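Local coordinates for protein geranylgeranyl pyrophosphate synthase (Corynebacterium glutamicum, PDB 3LK5) that probably makes isoprenoid diphosphates by joining prenyl units, as magnesium-dependent members of the FPP/GGPP synthase family do, at residues A[15-18]-A[19-22]; A[24-27]-A[28-32]; A[176-179]-A[180-183]; A[295-298]-A[299-302]; A[315-318]-A[319-323]. All blocks are in the same frame, centred on the assembly; numbering follows the deposited sequence.

Contact 1. Residues A[15-18]-A[19-22]; sequences DLDL and DKFP
D17 reaches forward along the chain to K20 with one carboxylate oxygen. D17 OD1 accepts a hydrogen bond from K20 N at 3.3 Å. The amide comes from above the carboxylate plane, 51° out of it. The chi1 of D17, -165°, places CG beside the carbonyl carbon, and this brings the carboxylate over the residues that follow. Its other oxygen meets the aliphatic part of K20 where the two side chains cross at an angle, with D17 OD2 3.9 Å from K20 CE. The lysine bends at chi4, and K20 NZ stays 5.3 Å from D17 OD2, too far for a salt bridge. The backbone of D17 holds the same turn: F21 N donates to D17 O at 3.2 Å. The side-chain and main-chain bonds together make an Asx motif, which leads the chain into helix 21-43. P22 has no amide hydrogen to offer the turn, and its CD rests 3.4 Å from L18 O. The end of the L18 side chain leads away from the turn, with CG beside its own backbone N, and packs on Q360 and L364 of helix 355-369. F21 places CB 3.4 Å from D17 O and stacks its ring with W71 of helix 65-78.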
loop_
_atom_site.group_PDB
_atom_site.type_symbol
_atom_site.label_atom_id
_atom_site.label_comp_id
_atom_site.label_asym_id
_atom_site.label_seq_id
_atom_site.Cartn_x
_atom_site.Cartn_y
_atom_site.Cartn_z
ATOM N N ASP A 15 -30.312 2.360 -13.675
ATOM C CA ASP A 15 -30.193 1.078 -14.357
ATOM C C ASP A 15 -28.735 0.632 -14.486
ATOM O O ASP A 15 -27.806 1.453 -14.542
ATOM C CB ASP A 15 -30.956 1.073 -15.709
ATOM C CG ASP A 15 -30.032 1.187 -16.924
ATOM O OD1 ASP A 15 -30.036 0.255 -17.758
ATOM O OD2 ASP A 15 -29.299 2.196 -17.043
ATOM N N LEU A 16 -28.559 -0.682 -14.521
ATOM C CA LEU A 16 -27.252 -1.314 -14.596
ATOM C C LEU A 16 -26.943 -1.715 -16.043
ATOM O O LEU A 16 -27.604 -2.604 -16.618
ATOM C CB LEU A 16 -27.234 -2.530 -13.661
ATOM C CG LEU A 16 -25.973 -3.358 -13.481
ATOM C CD1 LEU A 16 -24.797 -2.481 -13.124
ATOM C CD2 LEU A 16 -26.232 -4.400 -12.392
ATOM N N ASP A 17 -25.963 -1.040 -16.639
ATOM C CA ASP A 17 -25.564 -1.315 -18.011
ATOM C C ASP A 17 -24.177 -1.939 -17.989
ATOM O O ASP A 17 -23.187 -1.240 -17.872
ATOM C CB ASP A 17 -25.574 -0.020 -18.831
ATOM C CG ASP A 17 -25.517 -0.261 -20.334
ATOM O OD1 ASP A 17 -24.720 -1.100 -20.815
ATOM O OD2 ASP A 17 -26.266 0.432 -21.049
ATOM N N LEU A 18 -24.113 -3.262 -18.122
ATOM C CA LEU A 18 -22.858 -3.989 -17.937
ATOM C C LEU A 18 -21.829 -3.587 -18.966
ATOM O O LEU A 18 -20.652 -3.425 -18.640
ATOM C CB LEU A 18 -23.065 -5.505 -18.029
ATOM C CG LEU A 18 -24.140 -6.142 -17.151
ATOM C CD1 LEU A 18 -24.061 -7.654 -17.320
ATOM C CD2 LEU A 18 -23.992 -5.745 -15.684
ATOM N N ASP A 19 -22.267 -3.447 -20.218
ATOM C CA ASP A 19 -21.321 -3.205 -21.305
ATOM C C ASP A 19 -20.723 -1.799 -21.337
ATOM O O ASP A 19 -19.564 -1.662 -21.699
ATOM C CB ASP A 19 -21.898 -3.617 -22.679
ATOM C CG ASP A 19 -22.107 -5.134 -22.798
ATOM O OD1 ASP A 19 -21.429 -5.913 -22.080
ATOM O OD2 ASP A 19 -22.958 -5.551 -23.615
ATOM N N LYS A 20 -21.478 -0.773 -20.947
ATOM C CA LYS A 20 -20.961 0.611 -21.007
ATOM C C LYS A 20 -20.311 1.086 -19.699
ATOM O O LYS A 20 -19.614 2.100 -19.694
ATOM C CB LYS A 20 -22.062 1.628 -21.352
ATOM C CG LYS A 20 -22.748 1.416 -22.711
ATOM C CD LYS A 20 -23.619 2.618 -23.075
ATOM C CE LYS A 20 -24.678 2.256 -24.120
ATOM N NZ LYS A 20 -24.179 2.261 -25.532
ATOM N N PHE A 21 -20.589 0.412 -18.583
ATOM C CA PHE A 21 -20.058 0.909 -17.305
ATOM C C PHE A 21 -18.523 1.091 -17.292
ATOM O O PHE A 21 -18.057 2.080 -16.751
ATOM C CB PHE A 21 -20.552 0.100 -16.097
ATOM C CG PHE A 21 -20.319 0.785 -14.788
ATOM C CD1 PHE A 21 -21.064 1.889 -14.449
ATOM C CD2 PHE A 21 -19.348 0.323 -13.913
ATOM C CE1 PHE A 21 -20.866 2.549 -13.267
ATOM C CE2 PHE A 21 -19.138 0.959 -12.707
ATOM C CZ PHE A 21 -19.896 2.087 -12.381
ATOM N N PRO A 22 -17.739 0.162 -17.890
ATOM C CA PRO A 22 -16.274 0.361 -17.864
ATOM C C PRO A 22 -15.832 1.689 -18.473
ATOM O O PRO A 22 -14.782 2.219 -18.075
ATOM C CB PRO A 22 -15.725 -0.814 -18.681
ATOM C CG PRO A 22 -16.767 -1.872 -18.537
ATOM C CD PRO A 22 -18.093 -1.172 -18.421
#

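Contact 2. Residues A[24-27]-A[28-32]; sequences VVRD and RLTQF
R28 lies one turn beyond V24 in helix 21-43, and the first atoms of its side chain pass close to the carbonyls of that turn. This is regular alpha-helical packing near the N-terminal end of the helix. R28 CB sits 3.6 Å from V25 O. With chi1 at -54°, CG lies beside the backbone N of R28 and comes to 3.4 Å from V24 O, the carbonyl that also accepts from R28 N. CD follows, 4.0 Å from V24 O. Bends at chi2 and chi3 then lead the rest of the chain away from residues 24-27. At the charged end, NE forms a salt bridge with D92 OD1 of helix 87-111. The side chain also packs on E88 and A95 of that helix and on M162. Next round the helix, V25 and L29 lie side by side and point the same way. Their methyls V25 CG1 and L29 CD1 touch at 3.8 Å. L29 is buried and also packs on V58, F99 and M162. On the more exposed side, R26 and T30 cross at an angle without a bond between their side chains. T30 turns its hydroxyl back on the helix, chi1 -58°. R26 O thus gains a second donor beside the amide of T30. T30 N lies 2.9 Å from R26 O and is tilted 22° from the carbonyl plane. T30 OG1 reaches R26 O from the opposite face, at 2.8 Å.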
loop_
_atom_site.group_PDB
_atom_site.type_symbol
_atom_site.label_atom_id
_atom_site.label_comp_id
_atom_site.label_asym_id
_atom_site.label_seq_id
_atom_site.Cartn_x
_atom_site.Cartn_y
_atom_site.Cartn_z
ATOM N N VAL A 24 -17.427 4.551 -18.144
ATOM C CA VAL A 24 -17.634 5.515 -17.071
ATOM C C VAL A 24 -16.473 5.402 -16.059
ATOM O O VAL A 24 -15.962 6.413 -15.621
ATOM C CB VAL A 24 -19.005 5.275 -16.363
ATOM C CG1 VAL A 24 -19.153 6.172 -15.169
ATOM C CG2 VAL A 24 -20.167 5.556 -17.374
ATOM N N VAL A 25 -16.067 4.177 -15.735
ATOM C CA VAL A 25 -14.964 3.962 -14.780
ATOM C C VAL A 25 -13.685 4.615 -15.323
ATOM O O VAL A 25 -13.013 5.347 -14.602
ATOM C CB VAL A 25 -14.748 2.470 -14.502
ATOM C CG1 VAL A 25 -13.432 2.205 -13.679
ATOM C CG2 VAL A 25 -15.997 1.880 -13.786
ATOM N N ARG A 26 -13.376 4.380 -16.607
ATOM C CA ARG A 26 -12.196 4.994 -17.236
ATOM C C ARG A 26 -12.243 6.508 -17.173
ATOM O O ARG A 26 -11.211 7.124 -16.865
ATOM C CB ARG A 26 -12.022 4.512 -18.691
ATOM C CG ARG A 26 -10.685 4.926 -19.332
ATOM C CD ARG A 26 -10.619 4.422 -20.801
ATOM N NE ARG A 26 -9.265 4.565 -21.384
ATOM C CZ ARG A 26 -8.721 5.700 -21.834
ATOM N NH1 ARG A 26 -9.366 6.856 -21.733
ATOM N NH2 ARG A 26 -7.485 5.682 -22.349
ATOM N N ASP A 27 -13.407 7.124 -17.410
ATOM C CA ASP A 27 -13.554 8.574 -17.208
ATOM C C ASP A 27 -13.203 9.021 -15.781
ATOM O O ASP A 27 -12.542 10.048 -15.602
ATOM C CB ASP A 27 -14.983 9.069 -17.479
ATOM C CG ASP A 27 -15.317 9.149 -18.965
ATOM O OD1 ASP A 27 -14.409 9.246 -19.793
ATOM O OD2 ASP A 27 -16.510 9.097 -19.300
ATOM N N ARG A 28 -13.751 8.342 -14.776
ATOM C CA ARG A 28 -13.464 8.760 -13.386
ATOM C C ARG A 28 -11.962 8.648 -13.068
ATOM O O ARG A 28 -11.393 9.523 -12.407
ATOM C CB ARG A 28 -14.274 7.906 -12.371
ATOM C CG ARG A 28 -15.816 7.879 -12.612
ATOM C CD ARG A 28 -16.435 9.281 -12.843
ATOM N NE ARG A 28 -16.168 10.247 -11.778
ATOM C CZ ARG A 28 -16.519 11.532 -11.842
ATOM N NH1 ARG A 28 -17.153 11.997 -12.931
ATOM N NH2 ARG A 28 -16.245 12.354 -10.840
ATOM N N LEU A 29 -11.344 7.554 -13.510
ATOM C CA LEU A 29 -9.930 7.325 -13.265
ATOM C C LEU A 29 -9.104 8.370 -13.989
ATOM O O LEU A 29 -8.093 8.843 -13.442
ATOM C CB LEU A 29 -9.480 5.921 -13.711
ATOM C CG LEU A 29 -10.113 4.767 -12.893
ATOM C CD1 LEU A 29 -9.842 3.477 -13.646
ATOM C CD2 LEU A 29 -9.508 4.771 -11.419
ATOM N N THR A 30 -9.511 8.721 -15.219
ATOM C CA THR A 30 -8.829 9.801 -15.958
ATOM C C THR A 30 -8.838 11.101 -15.201
ATOM O O THR A 30 -7.788 11.773 -15.076
ATOM C CB THR A 30 -9.443 10.005 -17.395
ATOM O OG1 THR A 30 -9.345 8.773 -18.105
ATOM C CG2 THR A 30 -8.660 11.083 -18.143
ATOM N N GLN A 31 -10.004 11.485 -14.692
ATOM C CA GLN A 31 -10.107 12.727 -13.950
ATOM C C GLN A 31 -9.201 12.744 -12.711
ATOM O O GLN A 31 -8.545 13.760 -12.402
ATOM C CB GLN A 31 -11.558 12.999 -13.552
ATOM C CG GLN A 31 -12.418 13.091 -14.798
ATOM C CD GLN A 31 -13.668 13.915 -14.616
ATOM O OE1 GLN A 31 -14.529 13.927 -15.506
ATOM N NE2 GLN A 31 -13.800 14.600 -13.473
ATOM N N PHE A 32 -9.152 11.605 -12.033
ATOM C CA PHE A 32 -8.349 11.528 -10.806
ATOM C C PHE A 32 -6.857 11.661 -11.140
ATOM O O PHE A 32 -6.117 12.419 -10.480
ATOM C CB PHE A 32 -8.643 10.193 -10.079
ATOM C CG PHE A 32 -7.819 10.018 -8.811
ATOM C CD1 PHE A 32 -6.552 9.445 -8.860
ATOM C CD2 PHE A 32 -8.320 10.462 -7.589
ATOM C CE1 PHE A 32 -5.759 9.314 -7.675
ATOM C CE2 PHE A 32 -7.557 10.332 -6.381
ATOM C CZ PHE A 32 -6.281 9.749 -6.425
#

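Contact 3. Residues A[176-179]-A[180-183]; sequences TRDA and WRGM
T176 O takes the amide of W180 one turn on, with W180 N 2.9 Å from T176 O. The T176 hydroxyl turns back to L173 O. R177 comes next, and its carbonyl oxygen R177 O accepts from R181 N at 2.7 Å. The side chain of R177 bends at chi2 and chi3 and is approached by two residues. R177 NH1 lies 3.8 Å from W180 CD1, with the guanidinium and indole planes 58° apart. R181 crosses R177 at about a right angle and sets R181 NH2 3.5 Å from R177 CB. This part of helix 170-199 belongs to the subunit interface of this all-helical dimer, as in the FPP/GGPP synthase family. R177 forms salt bridges with D161 and D165 of the second subunit, and R181 also pairs with that D165. The two guanidinium groups thus share D165 of the second subunit. R177 O lies over one face of the R181 guanidinium. D178 follows and holds the same group at its edge. R181 NH1 donates to D178 OD1 in a salt bridge of 3.1 Å, on the anti side of the carboxylate. The pairing uses one oxygen and one nitrogen, with the carboxylate and guanidinium planes 66° apart. A water bridges the same two residues: it donates to D178 OD1 and accepts from R181 NH2. A179 ends the segment, and A179 O accepts from M183 N at 2.9 Å. M183 is selenomethionine, and its methyl CE lies 3.5 Å above the plane of the W180 ring, toward the rim. W180 NE1 makes a hydrogen bond with E160 OE1.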
loop_
_atom_site.group_PDB
_atom_site.type_symbol
_atom_site.label_atom_id
_atom_site.label_comp_id
_atom_site.label_asym_id
_atom_site.label_seq_id
_atom_site.Cartn_x
_atom_site.Cartn_y
_atom_site.Cartn_z
ATOM N N THR A 176 -19.091 2.868 4.762
ATOM C CA THR A 176 -18.150 2.076 3.938
ATOM C C THR A 176 -17.166 1.240 4.773
ATOM O O THR A 176 -16.579 0.306 4.237
ATOM C CB THR A 176 -17.300 2.910 2.938
ATOM O OG1 THR A 176 -16.370 3.772 3.634
ATOM C CG2 THR A 176 -18.187 3.742 1.979
ATOM N N ARG A 177 -17.016 1.533 6.064
ATOM C CA ARG A 177 -15.873 0.949 6.807
ATOM C C ARG A 177 -15.850 -0.587 6.780
ATOM O O ARG A 177 -14.824 -1.190 6.438
ATOM C CB ARG A 177 -15.829 1.452 8.265
ATOM C CG ARG A 177 -15.476 2.954 8.475
ATOM C CD ARG A 177 -14.144 3.288 7.819
ATOM N NE ARG A 177 -13.048 2.394 8.263
ATOM C CZ ARG A 177 -12.005 2.108 7.490
ATOM N NH1 ARG A 177 -11.954 2.612 6.242
ATOM N NH2 ARG A 177 -11.042 1.294 7.944
ATOM N N ASP A 178 -16.985 -1.233 7.107
ATOM C CA ASP A 178 -16.977 -2.706 7.238
ATOM C C ASP A 178 -16.531 -3.370 5.930
ATOM O O ASP A 178 -15.659 -4.261 5.926
ATOM C CB ASP A 178 -18.347 -3.261 7.689
ATOM C CG ASP A 178 -18.676 -2.922 9.148
ATOM O OD1 ASP A 178 -17.758 -2.571 9.918
ATOM O OD2 ASP A 178 -19.858 -3.021 9.561
ATOM N N ALA A 179 -17.118 -2.950 4.811
ATOM C CA ALA A 179 -16.775 -3.555 3.546
ATOM C C ALA A 179 -15.354 -3.228 3.138
ATOM O O ALA A 179 -14.633 -4.096 2.642
ATOM C CB ALA A 179 -17.756 -3.093 2.419
ATOM N N TRP A 180 -14.954 -1.967 3.316
ATOM C CA TRP A 180 -13.630 -1.552 2.844
ATOM C C TRP A 180 -12.511 -2.102 3.733
ATOM O O TRP A 180 -11.453 -2.559 3.207
ATOM C CB TRP A 180 -13.566 -0.010 2.862
ATOM C CG TRP A 180 -12.338 0.619 2.212
ATOM C CD1 TRP A 180 -11.237 1.109 2.852
ATOM C CD2 TRP A 180 -12.170 0.925 0.822
ATOM N NE1 TRP A 180 -10.369 1.685 1.936
ATOM C CE2 TRP A 180 -10.914 1.565 0.683
ATOM C CE3 TRP A 180 -12.976 0.717 -0.322
ATOM C CZ2 TRP A 180 -10.422 2.029 -0.570
ATOM C CZ3 TRP A 180 -12.507 1.180 -1.580
ATOM C CH2 TRP A 180 -11.233 1.819 -1.687
ATOM N N ARG A 181 -12.725 -2.069 5.052
ATOM C CA ARG A 181 -11.749 -2.691 5.984
ATOM C C ARG A 181 -11.657 -4.214 5.671
ATOM O O ARG A 181 -10.551 -4.752 5.510
ATOM C CB ARG A 181 -12.187 -2.479 7.441
ATOM C CG ARG A 181 -11.206 -3.061 8.514
ATOM C CD ARG A 181 -11.958 -3.230 9.904
ATOM N NE ARG A 181 -12.625 -1.972 10.230
ATOM C CZ ARG A 181 -13.939 -1.854 10.395
ATOM N NH1 ARG A 181 -14.749 -2.928 10.351
ATOM N NH2 ARG A 181 -14.423 -0.679 10.647
ATOM N N GLY A 182 -12.822 -4.862 5.532
ATOM C CA GLY A 182 -12.847 -6.339 5.254
ATOM C C GLY A 182 -12.108 -6.659 3.962
ATOM O O GLY A 182 -11.184 -7.478 3.949
HETATM N N MSE A 183 -12.456 -5.969 2.874
HETATM C CA MSE A 183 -11.928 -6.275 1.572
HETATM C C MSE A 183 -10.407 -6.239 1.516
HETATM O O MSE A 183 -9.782 -7.138 0.951
HETATM C CB MSE A 183 -12.446 -5.253 0.547
HETATM C CG MSE A 183 -11.898 -5.504 -0.818
HETATM SE SE MSE A 183 -12.677 -4.125 -2.022
HETATM C CE MSE A 183 -11.824 -2.566 -1.222
HETATM O O HOH W 1 -16.768 -0.031 11.556
#

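Contact 4. Residues A[295-298]-A[299-302]; sequences KQSP and EAAT
S297 caps the first turn of helix 298-307 by accepting from A300 N. It is the N-cap residue, set between this helix and the end of helix 284-296. The bond from A300 N to S297 OG is 3.1 Å long, with an N-H...O angle of 161°. A chi1 of 173° swings OG forward beside the carbonyl carbon, over the first turn. The hydroxyl also touches carbon there, with S297 OG 3.3 Å from A300 CB. The two beta carbons pack as well, S297 CB against A300 CB at 3.5 Å. The S297 carbonyl serves the next amide: A301 N donates to S297 O at 2.8 Å. The side chain thus serves A300 N, which has no backbone carbonyl of this helix one turn earlier, and the carbonyl takes the first regular helical bond.

P298 follows the cap and begins the helix. Its ring nitrogen carries no hydrogen and needs no acceptor, and its carbonyl carries two bonds. T302 N and T302 OG1 both lie 2.8 Å from P298 O and reach it from opposite faces of the carbonyl plane. The T302 hydroxyl gets there because chi1, -63°, places OG1 beside its own backbone N.

Further out, A301 packs on A293 and D294 of helix 284-296, which brings the start of the new helix against the end of the old one. Q296, the residue before the cap, makes a hydrogen bond from NE2 to T327 O.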
loop_
_atom_site.group_PDB
_atom_site.type_symbol
_atom_site.label_atom_id
_atom_site.label_comp_id
_atom_site.label_asym_id
_atom_site.label_seq_id
_atom_site.Cartn_x
_atom_site.Cartn_y
_atom_site.Cartn_z
ATOM N N LYS A 295 -4.394 -42.262 -6.751
ATOM C CA LYS A 295 -5.218 -43.492 -6.753
ATOM C C LYS A 295 -5.281 -44.216 -8.124
ATOM O O LYS A 295 -5.561 -45.412 -8.196
ATOM C CB LYS A 295 -6.653 -43.180 -6.292
ATOM C CG LYS A 295 -6.765 -42.604 -4.867
ATOM C CD LYS A 295 -7.142 -43.710 -3.897
ATOM C CE LYS A 295 -6.862 -43.339 -2.438
ATOM N NZ LYS A 295 -6.522 -44.608 -1.666
ATOM N N GLN A 296 -5.007 -43.498 -9.201
ATOM C CA GLN A 296 -5.160 -44.043 -10.561
ATOM C C GLN A 296 -3.868 -44.402 -11.308
ATOM O O GLN A 296 -3.825 -45.372 -12.052
ATOM C CB GLN A 296 -5.902 -43.041 -11.414
ATOM C CG GLN A 296 -7.297 -42.705 -10.967
ATOM C CD GLN A 296 -7.762 -41.408 -11.600
ATOM O OE1 GLN A 296 -6.969 -40.482 -11.814
ATOM N NE2 GLN A 296 -9.042 -41.325 -11.874
ATOM N N SER A 297 -2.838 -43.581 -11.177
ATOM C CA SER A 297 -1.613 -43.773 -11.925
ATOM C C SER A 297 -0.482 -43.040 -11.235
ATOM O O SER A 297 -0.301 -41.840 -11.446
ATOM C CB SER A 297 -1.755 -43.272 -13.368
ATOM O OG SER A 297 -0.492 -43.329 -14.019
ATOM N N PRO A 298 0.279 -43.757 -10.396
ATOM C CA PRO A 298 1.458 -43.191 -9.745
ATOM C C PRO A 298 2.419 -42.493 -10.725
ATOM O O PRO A 298 2.948 -41.426 -10.389
ATOM C CB PRO A 298 2.124 -44.418 -9.097
ATOM C CG PRO A 298 0.998 -45.378 -8.880
ATOM C CD PRO A 298 0.054 -45.172 -10.020
ATOM N N GLU A 299 2.637 -43.092 -11.900
ATOM C CA GLU A 299 3.455 -42.514 -12.981
ATOM C C GLU A 299 2.893 -41.133 -13.380
ATOM O O GLU A 299 3.624 -40.130 -13.423
ATOM C CB GLU A 299 3.445 -43.467 -14.199
ATOM C CG GLU A 299 4.587 -43.302 -15.222
ATOM C CD GLU A 299 4.588 -44.397 -16.323
ATOM O OE1 GLU A 299 3.493 -44.840 -16.759
ATOM O OE2 GLU A 299 5.686 -44.802 -16.773
ATOM N N ALA A 300 1.589 -41.087 -13.642
ATOM C CA ALA A 300 0.897 -39.814 -13.925
ATOM C C ALA A 300 0.985 -38.804 -12.758
ATOM O O ALA A 300 1.288 -37.609 -12.970
ATOM C CB ALA A 300 -0.548 -40.080 -14.299
ATOM N N ALA A 301 0.728 -39.253 -11.528
ATOM C CA ALA A 301 0.821 -38.319 -10.369
ATOM C C ALA A 301 2.231 -37.750 -10.269
ATOM O O ALA A 301 2.410 -36.554 -10.038
ATOM C CB ALA A 301 0.429 -39.005 -9.072
ATOM N N THR A 302 3.229 -38.615 -10.474
ATOM C CA THR A 302 4.640 -38.223 -10.429
ATOM C C THR A 302 4.992 -37.180 -11.492
ATOM O O THR A 302 5.619 -36.141 -11.176
ATOM C CB THR A 302 5.545 -39.476 -10.553
ATOM O OG1 THR A 302 5.309 -40.321 -9.421
ATOM C CG2 THR A 302 7.025 -39.097 -10.634
#

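Contact 5. Residues A[315-318]-A[319-323]; sequences EDIA and VITEH
Helix 314-326 runs regularly through both segments, and T321 reaches back to I317 one turn earlier. T321 OG1 donates to I317 O at 2.8 Å. T321 N donates to the same I317 O at 2.9 Å, so two bonds grip one carbonyl. The hydroxyl comes from above the carbonyl plane, 41° out of it, while the amide is only tilted from it by 19°. Rotation about chi1 to -65° lays OG1 beside the backbone N of T321, within reach of I317 O. T321 OG1 also brushes I317 CG2 at 4.1 Å, where the two side chains cross at an angle.

A serine or threonine hydroxyl bonded to the carbonyl of the turn before is a common feature of alpha helices, and it lets a buried polar group face an apolar neighbourhood. Here T321 packs on V262 and F263 of helix 236-263 and on I277 of helix 275-278. I317 and I320 also meet I277; T321, I317 and I320 are all buried.

Other side chains lean on carbonyls of the preceding turn. I320 CG1 comes to 3.3 Å from D316 O, beside the backbone bond from I320 N. V319 CG2 sits 3.4 Å from E315 O on the exposed side. E322 CG lies 3.5 Å from A318 O, which also accepts from E322 N. Beyond CG, E322 bends at chi2, and its OE1 forms a salt bridge with R325. E315 OE1 makes a weak hydrogen bond to S313 OG just before the helix.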
loop_
_atom_site.group_PDB
_atom_site.type_symbol
_atom_site.label_atom_id
_atom_site.label_comp_id
_atom_site.label_asym_id
_atom_site.label_seq_id
_atom_site.Cartn_x
_atom_site.Cartn_y
_atom_site.Cartn_z
ATOM N N GLU A 315 4.710 -28.440 -25.517
ATOM C CA GLU A 315 4.611 -29.901 -25.520
ATOM C C GLU A 315 4.582 -30.500 -24.096
ATOM O O GLU A 315 3.679 -31.284 -23.766
ATOM C CB GLU A 315 5.755 -30.512 -26.362
ATOM C CG GLU A 315 5.847 -30.025 -27.834
ATOM C CD GLU A 315 6.434 -28.592 -28.027
ATOM O OE1 GLU A 315 6.864 -27.932 -27.039
ATOM O OE2 GLU A 315 6.445 -28.128 -29.195
ATOM N N ASP A 316 5.548 -30.120 -23.261
ATOM C CA ASP A 316 5.591 -30.515 -21.838
ATOM C C ASP A 316 4.351 -30.051 -21.055
ATOM O O ASP A 316 3.818 -30.776 -20.215
ATOM C CB ASP A 316 6.825 -29.918 -21.142
ATOM C CG ASP A 316 8.129 -30.571 -21.577
ATOM O OD1 ASP A 316 8.130 -31.367 -22.533
ATOM O OD2 ASP A 316 9.171 -30.274 -20.955
ATOM N N ILE A 317 3.928 -28.816 -21.303
ATOM C CA ILE A 317 2.727 -28.280 -20.651
ATOM C C ILE A 317 1.482 -29.119 -21.007
ATOM O O ILE A 317 0.652 -29.453 -20.128
ATOM C CB ILE A 317 2.503 -26.809 -21.051
ATOM C CG1 ILE A 317 3.629 -25.937 -20.502
ATOM C CG2 ILE A 317 1.122 -26.298 -20.557
ATOM C CD1 ILE A 317 3.546 -25.678 -19.034
ATOM N N ALA A 318 1.365 -29.451 -22.292
ATOM C CA ALA A 318 0.224 -30.205 -22.800
ATOM C C ALA A 318 0.157 -31.617 -22.192
ATOM O O ALA A 318 -0.931 -32.127 -21.862
ATOM C CB ALA A 318 0.265 -30.284 -24.342
ATOM N N VAL A 319 1.321 -32.252 -22.061
ATOM C CA VAL A 319 1.404 -33.608 -21.509
ATOM C C VAL A 319 0.924 -33.612 -20.047
ATOM O O VAL A 319 0.153 -34.484 -19.655
ATOM C CB VAL A 319 2.846 -34.216 -21.697
ATOM C CG1 VAL A 319 3.096 -35.385 -20.752
ATOM C CG2 VAL A 319 3.054 -34.611 -23.153
ATOM N N ILE A 320 1.344 -32.625 -19.259
ATOM C CA ILE A 320 0.875 -32.510 -17.869
ATOM C C ILE A 320 -0.649 -32.258 -17.874
ATOM O O ILE A 320 -1.405 -32.816 -17.062
ATOM C CB ILE A 320 1.523 -31.312 -17.131
ATOM C CG1 ILE A 320 3.069 -31.429 -17.033
ATOM C CG2 ILE A 320 0.868 -31.061 -15.758
ATOM C CD1 ILE A 320 3.610 -32.722 -16.496
ATOM N N THR A 321 -1.067 -31.386 -18.784
ATOM C CA THR A 321 -2.476 -31.020 -18.889
ATOM C C THR A 321 -3.357 -32.241 -19.189
ATOM O O THR A 321 -4.417 -32.425 -18.561
ATOM C CB THR A 321 -2.664 -29.940 -19.939
ATOM O OG1 THR A 321 -1.995 -28.757 -19.495
ATOM C CG2 THR A 321 -4.137 -29.636 -20.092
ATOM N N GLU A 322 -2.915 -33.071 -20.134
ATOM C CA GLU A 322 -3.658 -34.309 -20.462
ATOM C C GLU A 322 -3.674 -35.287 -19.274
ATOM O O GLU A 322 -4.681 -35.960 -19.053
ATOM C CB GLU A 322 -3.167 -34.976 -21.769
ATOM C CG GLU A 322 -3.479 -34.187 -23.074
ATOM C CD GLU A 322 -4.955 -33.684 -23.161
ATOM O OE1 GLU A 322 -5.872 -34.372 -22.683
ATOM O OE2 GLU A 322 -5.197 -32.588 -23.715
ATOM N N HIS A 323 -2.576 -35.359 -18.511
ATOM C CA HIS A 323 -2.562 -36.192 -17.295
ATOM C C HIS A 323 -3.629 -35.670 -16.319
ATOM O O HIS A 323 -4.387 -36.461 -15.757
ATOM C CB HIS A 323 -1.192 -36.239 -16.602
ATOM C CG HIS A 323 -0.164 -37.101 -17.285
ATOM N ND1 HIS A 323 -0.382 -38.423 -17.611
ATOM C CD2 HIS A 323 1.122 -36.842 -17.629
ATOM C CE1 HIS A 323 0.703 -38.928 -18.180
ATOM N NE2 HIS A 323 1.643 -37.999 -18.174
#

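From the N terminus, all five contacts are local and follow in series; none closes a long loop, and none nests within or crosses another. Contact 1 turns the N-terminal loop into helix 21-43, and contact 2 continues along that helix, with centres about 14 Å apart. Contact 3 lies on helix 170-199, its centre about 22 Å from that of contact 2, and is the one that meets the second subunit. Contact 4 joins helices 284-296 and 298-307 far away, its centre about 51 Å from that of contact 2. Contact 5 lies on the next helix, 314-326, and touches contact 4 where A300 CB meets H323 ND1 at 3.7 Å.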